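Local coordinates for protein dihydrodipicolinate synthase (Agrobacterium tumefaciens, PDB 3B4U) that probably catalyses the condensation of pyruvate with aspartate semialdehyde in lysine biosynthesis, at residues A28-S40 with A214-V226. Sequence-based numbering, arbitrary orientation.
Sequences AHARRCLSNGCDS and ANFLTQEVRAMAV
Where residues 28-40 leave their helix, the carbonyl oxygens of Asn36 and Gly37 meet two side chains of helix 218-225, an example of a Schellman motif held through its backbone. Cys38 N bonds to Cys33 O and Gly37 N to Leu34 O, with Gly37 at positive phi. Gln219 folds back at chi2 (-72°) and brings NE2 within 2.9 Å of Asn36 O, from above the carbonyl plane. Arg222 instead runs straight from CG to NE, and its NH1 donates to Gly37 O at 2.8 Å. Arg222 NH1 also lies 3.2 Å from Asp39 OD2, in a salt bridge that comes from above the carboxylate plane, with the planar groups 66° apart. A water joins Asp39 OD1 to Arg222 NH2, while Asp39 OD2 also accepts from the backbone N of Leu7 on strand 6-10.

Beside these polar grips, Thr218 turns its methyl group into the bend: CG2 lies 3.3 Å from Asn36 O and 3.7 Å from Cys38 SG. Its other branch, OG1, donates to Ala214 O four residues earlier, in the 3-10 turn, and accepts from a water also held by Asn36 ND2.

At the far end, His29 NE2 gives Asn215 OD1 a nearly straight bond of 2.8 Å along a lone pair, with ring and amide 12° from coplanar. Arg32 NH2 donates to His29 ND1, so both ring nitrogens are engaged and the ring's rotation is fixed; Glu260 pairs with Arg32. Asn215 OD1 also accepts from Thr12 N, and its ND2 reaches Ala10 O and Gly212 O.

The end of helix 23-35 and loop 36-39 thus pack against the 3-10 turn and helix 218-225 that follow strand 208-211, across the seam where first strand pairs with last, on the outside of a TIM barrel.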
loop_
_atom_site.group_PDB
_atom_site.type_symbol
_atom_site.label_atom_id
_atom_site.label_comp_id
_atom_site.label_asym_id
_atom_site.label_seq_id
_atom_site.Cartn_x
_atom_site.Cartn_y
_atom_site.Cartn_z
ATOM N N ALA B 28 9.976 6.356 -25.670
ATOM C CA ALA B 28 9.678 5.928 -27.048
ATOM C C ALA B 28 8.336 5.175 -27.131
ATOM O O ALA B 28 7.562 5.370 -28.070
ATOM C CB ALA B 28 10.841 5.074 -27.603
ATOM N N HIS B 29 8.066 4.365 -26.124
ATOM C CA HIS B 29 6.794 3.664 -26.047
ATOM C C HIS B 29 5.642 4.645 -25.862
ATOM O O HIS B 29 4.617 4.530 -26.533
ATOM C CB HIS B 29 6.856 2.602 -24.948
ATOM C CG HIS B 29 5.594 1.854 -24.778
ATOM N ND1 HIS B 29 5.028 1.115 -25.790
ATOM C CD2 HIS B 29 4.800 1.736 -23.691
ATOM C CE1 HIS B 29 3.915 0.574 -25.315
ATOM N NE2 HIS B 29 3.743 0.930 -24.047
ATOM N N ALA B 30 5.815 5.635 -25.006
ATOM C CA ALA B 30 4.799 6.672 -24.852
ATOM C C ALA B 30 4.537 7.372 -26.184
ATOM O O ALA B 30 3.393 7.593 -26.569
ATOM C CB ALA B 30 5.224 7.677 -23.799
ATOM N N ARG B 31 5.595 7.749 -26.898
ATOM C CA ARG B 31 5.430 8.428 -28.177
ATOM C C ARG B 31 4.681 7.549 -29.168
ATOM O O ARG B 31 3.847 8.039 -29.930
ATOM C CB ARG B 31 6.780 8.791 -28.771
ATOM C CG ARG B 31 7.473 9.919 -28.040
ATOM C CD ARG B 31 6.867 11.271 -28.339
ATOM N NE ARG B 31 7.703 12.378 -27.841
ATOM C CZ ARG B 31 7.307 13.650 -27.759
ATOM N NH1 ARG B 31 8.150 14.542 -27.284
ATOM N NH2 ARG B 31 6.103 14.048 -28.132
ATOM N N ARG B 32 4.975 6.259 -29.175
ATOM C CA ARG B 32 4.275 5.308 -30.055
ATOM C C ARG B 32 2.793 5.259 -29.705
ATOM O O ARG B 32 1.927 5.320 -30.585
ATOM C CB ARG B 32 4.935 3.933 -29.948
ATOM C CG ARG B 32 4.137 2.831 -30.640
ATOM C CD ARG B 32 4.921 1.521 -30.762
ATOM N NE ARG B 32 5.376 1.073 -29.447
ATOM C CZ ARG B 32 6.586 0.635 -29.151
ATOM N NH1 ARG B 32 7.493 0.484 -30.096
ATOM N NH2 ARG B 32 6.893 0.348 -27.907
ATOM N N CYS B 33 2.461 5.135 -28.424
ATOM C CA CYS B 33 1.069 5.079 -28.021
ATOM C C CYS B 33 0.310 6.361 -28.353
ATOM O O CYS B 33 -0.842 6.311 -28.831
ATOM C CB CYS B 33 0.992 4.789 -26.512
ATOM S SG CYS B 33 1.456 3.105 -26.045
ATOM N N LEU B 34 0.946 7.499 -28.135
ATOM C CA LEU B 34 0.364 8.778 -28.528
ATOM C C LEU B 34 0.159 8.865 -30.031
ATOM O O LEU B 34 -0.939 9.173 -30.503
ATOM C CB LEU B 34 1.231 9.920 -28.001
ATOM C CG LEU B 34 1.266 10.096 -26.477
ATOM C CD1 LEU B 34 2.423 10.985 -26.069
ATOM C CD2 LEU B 34 -0.035 10.642 -25.913
ATOM N N SER B 35 1.142 8.448 -30.805
ATOM C CA SER B 35 1.027 8.466 -32.263
ATOM C C SER B 35 -0.068 7.555 -32.789
ATOM O O SER B 35 -0.703 7.845 -33.810
ATOM C CB SER B 35 2.380 8.052 -32.876
ATOM O OG SER B 35 2.315 7.945 -34.302
ATOM N N ASN B 36 -0.286 6.437 -32.120
ATOM C CA ASN B 36 -1.236 5.431 -32.565
ATOM C C ASN B 36 -2.636 5.629 -32.025
ATOM O O ASN B 36 -3.488 4.776 -32.266
ATOM C CB ASN B 36 -0.739 4.046 -32.191
ATOM C CG ASN B 36 0.406 3.589 -33.061
ATOM O OD1 ASN B 36 0.605 4.116 -34.173
ATOM N ND2 ASN B 36 1.193 2.643 -32.566
ATOM N N GLY B 37 -2.914 6.721 -31.313
ATOM C CA GLY B 37 -4.282 7.037 -30.941
ATOM C C GLY B 37 -4.557 7.389 -29.512
ATOM O O GLY B 37 -5.678 7.701 -29.188
ATOM N N CYS B 38 -3.561 7.386 -28.636
ATOM C CA CYS B 38 -3.808 7.865 -27.291
ATOM C C CYS B 38 -3.789 9.384 -27.274
ATOM O O CYS B 38 -2.916 10.033 -27.865
ATOM C CB CYS B 38 -2.763 7.348 -26.310
ATOM S SG CYS B 38 -2.855 5.567 -26.024
ATOM N N ASP B 39 -4.714 9.937 -26.521
ATOM C CA ASP B 39 -4.750 11.355 -26.197
ATOM C C ASP B 39 -3.761 11.743 -25.101
ATOM O O ASP B 39 -3.331 12.875 -25.014
ATOM C CB ASP B 39 -6.190 11.736 -25.796
ATOM C CG ASP B 39 -7.162 11.424 -26.905
ATOM O OD1 ASP B 39 -7.029 12.057 -27.977
ATOM O OD2 ASP B 39 -8.047 10.567 -26.777
ATOM N N SER B 40 -3.419 10.785 -24.252
ATOM C CA SER B 40 -2.468 10.979 -23.169
ATOM C C SER B 40 -1.860 9.652 -22.807
ATOM O O SER B 40 -2.288 8.603 -23.280
ATOM C CB SER B 40 -3.160 11.617 -21.951
ATOM O OG SER B 40 -4.090 10.726 -21.368
ATOM N N ALA B 214 -4.404 -0.804 -24.464
ATOM C CA ALA B 214 -3.979 0.251 -25.359
ATOM C C ALA B 214 -2.454 0.379 -25.466
ATOM O O ALA B 214 -1.988 1.079 -26.353
ATOM C CB ALA B 214 -4.583 1.611 -24.945
ATOM N N ASN B 215 -1.691 -0.319 -24.632
ATOM C CA ASN B 215 -0.236 -0.383 -24.841
ATOM C C ASN B 215 0.131 -1.160 -26.106
ATOM O O ASN B 215 1.234 -0.973 -26.612
ATOM C CB ASN B 215 0.452 -1.072 -23.671
ATOM C CG ASN B 215 0.571 -0.196 -22.447
ATOM O OD1 ASN B 215 1.454 0.671 -22.393
ATOM N ND2 ASN B 215 -0.268 -0.435 -21.471
ATOM N N PHE B 216 -0.761 -2.007 -26.625
ATOM C CA PHE B 216 -0.427 -2.855 -27.761
ATOM C C PHE B 216 -1.515 -2.989 -28.801
ATOM O O PHE B 216 -1.222 -3.561 -29.845
ATOM C CB PHE B 216 0.114 -4.227 -27.302
ATOM C CG PHE B 216 -0.879 -5.020 -26.527
ATOM C CD1 PHE B 216 -1.781 -5.855 -27.180
ATOM C CD2 PHE B 216 -0.926 -4.970 -25.158
ATOM C CE1 PHE B 216 -2.722 -6.566 -26.492
ATOM C CE2 PHE B 216 -1.878 -5.686 -24.464
ATOM C CZ PHE B 216 -2.780 -6.494 -25.141
ATOM N N LEU B 217 -2.715 -2.473 -28.554
ATOM C CA LEU B 217 -3.818 -2.439 -29.536
ATOM C C LEU B 217 -4.444 -1.046 -29.466
ATOM O O LEU B 217 -5.634 -0.875 -29.163
ATOM C CB LEU B 217 -4.844 -3.545 -29.303
ATOM C CG LEU B 217 -4.415 -4.955 -29.706
ATOM C CD1 LEU B 217 -5.384 -5.981 -29.074
ATOM C CD2 LEU B 217 -4.372 -5.104 -31.220
ATOM N N THR B 218 -3.630 -0.024 -29.666
ATOM C CA THR B 218 -4.080 1.346 -29.416
ATOM C C THR B 218 -5.288 1.750 -30.254
ATOM O O THR B 218 -6.274 2.252 -29.712
ATOM C CB THR B 218 -2.944 2.346 -29.619
ATOM O OG1 THR B 218 -1.790 1.939 -28.867
ATOM C CG2 THR B 218 -3.408 3.708 -29.163
ATOM N N GLN B 219 -5.195 1.549 -31.575
ATOM C CA GLN B 219 -6.303 1.935 -32.436
ATOM C C GLN B 219 -7.592 1.204 -32.100
ATOM O O GLN B 219 -8.676 1.788 -32.121
ATOM C CB GLN B 219 -5.934 1.719 -33.904
ATOM C CG GLN B 219 -5.165 2.869 -34.489
ATOM C CD GLN B 219 -6.068 4.069 -34.696
ATOM O OE1 GLN B 219 -7.067 3.984 -35.432
ATOM N NE2 GLN B 219 -5.731 5.196 -34.100
ATOM N N GLU B 220 -7.471 -0.067 -31.774
ATOM C CA GLU B 220 -8.648 -0.859 -31.466
ATOM C C GLU B 220 -9.337 -0.372 -30.191
ATOM O O GLU B 220 -10.560 -0.255 -30.109
ATOM C CB GLU B 220 -8.292 -2.351 -31.327
ATOM C CG GLU B 220 -7.866 -3.020 -32.631
ATOM C CD GLU B 220 -6.444 -2.768 -33.084
ATOM O OE1 GLU B 220 -5.664 -2.066 -32.396
ATOM O OE2 GLU B 220 -6.112 -3.284 -34.169
ATOM N N VAL B 221 -8.551 -0.050 -29.178
ATOM C CA VAL B 221 -9.115 0.498 -27.946
ATOM C C VAL B 221 -9.676 1.897 -28.192
ATOM O O VAL B 221 -10.701 2.243 -27.624
ATOM C CB VAL B 221 -8.128 0.448 -26.761
ATOM C CG1 VAL B 221 -8.776 1.031 -25.520
ATOM C CG2 VAL B 221 -7.670 -1.001 -26.488
ATOM N N ARG B 222 -9.019 2.711 -29.020
ATOM C CA ARG B 222 -9.552 4.041 -29.302
ATOM C C ARG B 222 -10.970 3.992 -29.872
ATOM O O ARG B 222 -11.823 4.790 -29.516
ATOM C CB ARG B 222 -8.600 4.809 -30.225
ATOM C CG ARG B 222 -9.044 6.238 -30.408
ATOM C CD ARG B 222 -8.189 7.028 -31.403
ATOM N NE ARG B 222 -8.777 8.352 -31.606
ATOM C CZ ARG B 222 -8.682 9.386 -30.788
ATOM N NH1 ARG B 222 -7.896 9.371 -29.696
ATOM N NH2 ARG B 222 -9.396 10.463 -31.066
ATOM N N ALA B 223 -11.218 3.022 -30.743
ATOM C CA ALA B 223 -12.548 2.911 -31.358
ATOM C C ALA B 223 -13.599 2.674 -30.286
ATOM O O ALA B 223 -14.735 3.120 -30.425
ATOM C CB ALA B 223 -12.545 1.814 -32.384
ATOM N N MET B 224 -13.238 1.981 -29.216
ATOM C CA MET B 224 -14.133 1.724 -28.105
ATOM C C MET B 224 -14.242 2.939 -27.167
ATOM O O MET B 224 -15.336 3.409 -26.859
ATOM C CB MET B 224 -13.629 0.523 -27.296
ATOM C CG MET B 224 -13.475 -0.766 -28.091
ATOM S SD MET B 224 -12.430 -2.107 -27.222
ATOM C CE MET B 224 -13.741 -2.726 -26.094
ATOM N N ALA B 225 -13.100 3.449 -26.727
ATOM C CA ALA B 225 -13.007 4.451 -25.661
ATOM C C ALA B 225 -13.427 5.824 -26.135
ATOM O O ALA B 225 -13.939 6.609 -25.340
ATOM C CB ALA B 225 -11.556 4.518 -25.129
ATOM N N VAL B 226 -13.173 6.137 -27.413
ATOM C CA VAL B 226 -13.469 7.459 -27.963
ATOM C C VAL B 226 -14.699 7.376 -28.838
ATOM O O VAL B 226 -15.617 8.191 -28.692
ATOM C CB VAL B 226 -12.247 8.037 -28.717
ATOM C CG1 VAL B 226 -12.597 9.382 -29.390
ATOM C CG2 VAL B 226 -11.091 8.191 -27.752
HETATM O O HOH W 1 2.647 0.017 -28.751
HETATM O O HOH W 2 0.694 1.599 -29.922
HETATM O O HOH W 3 -8.765 12.948 -29.773
#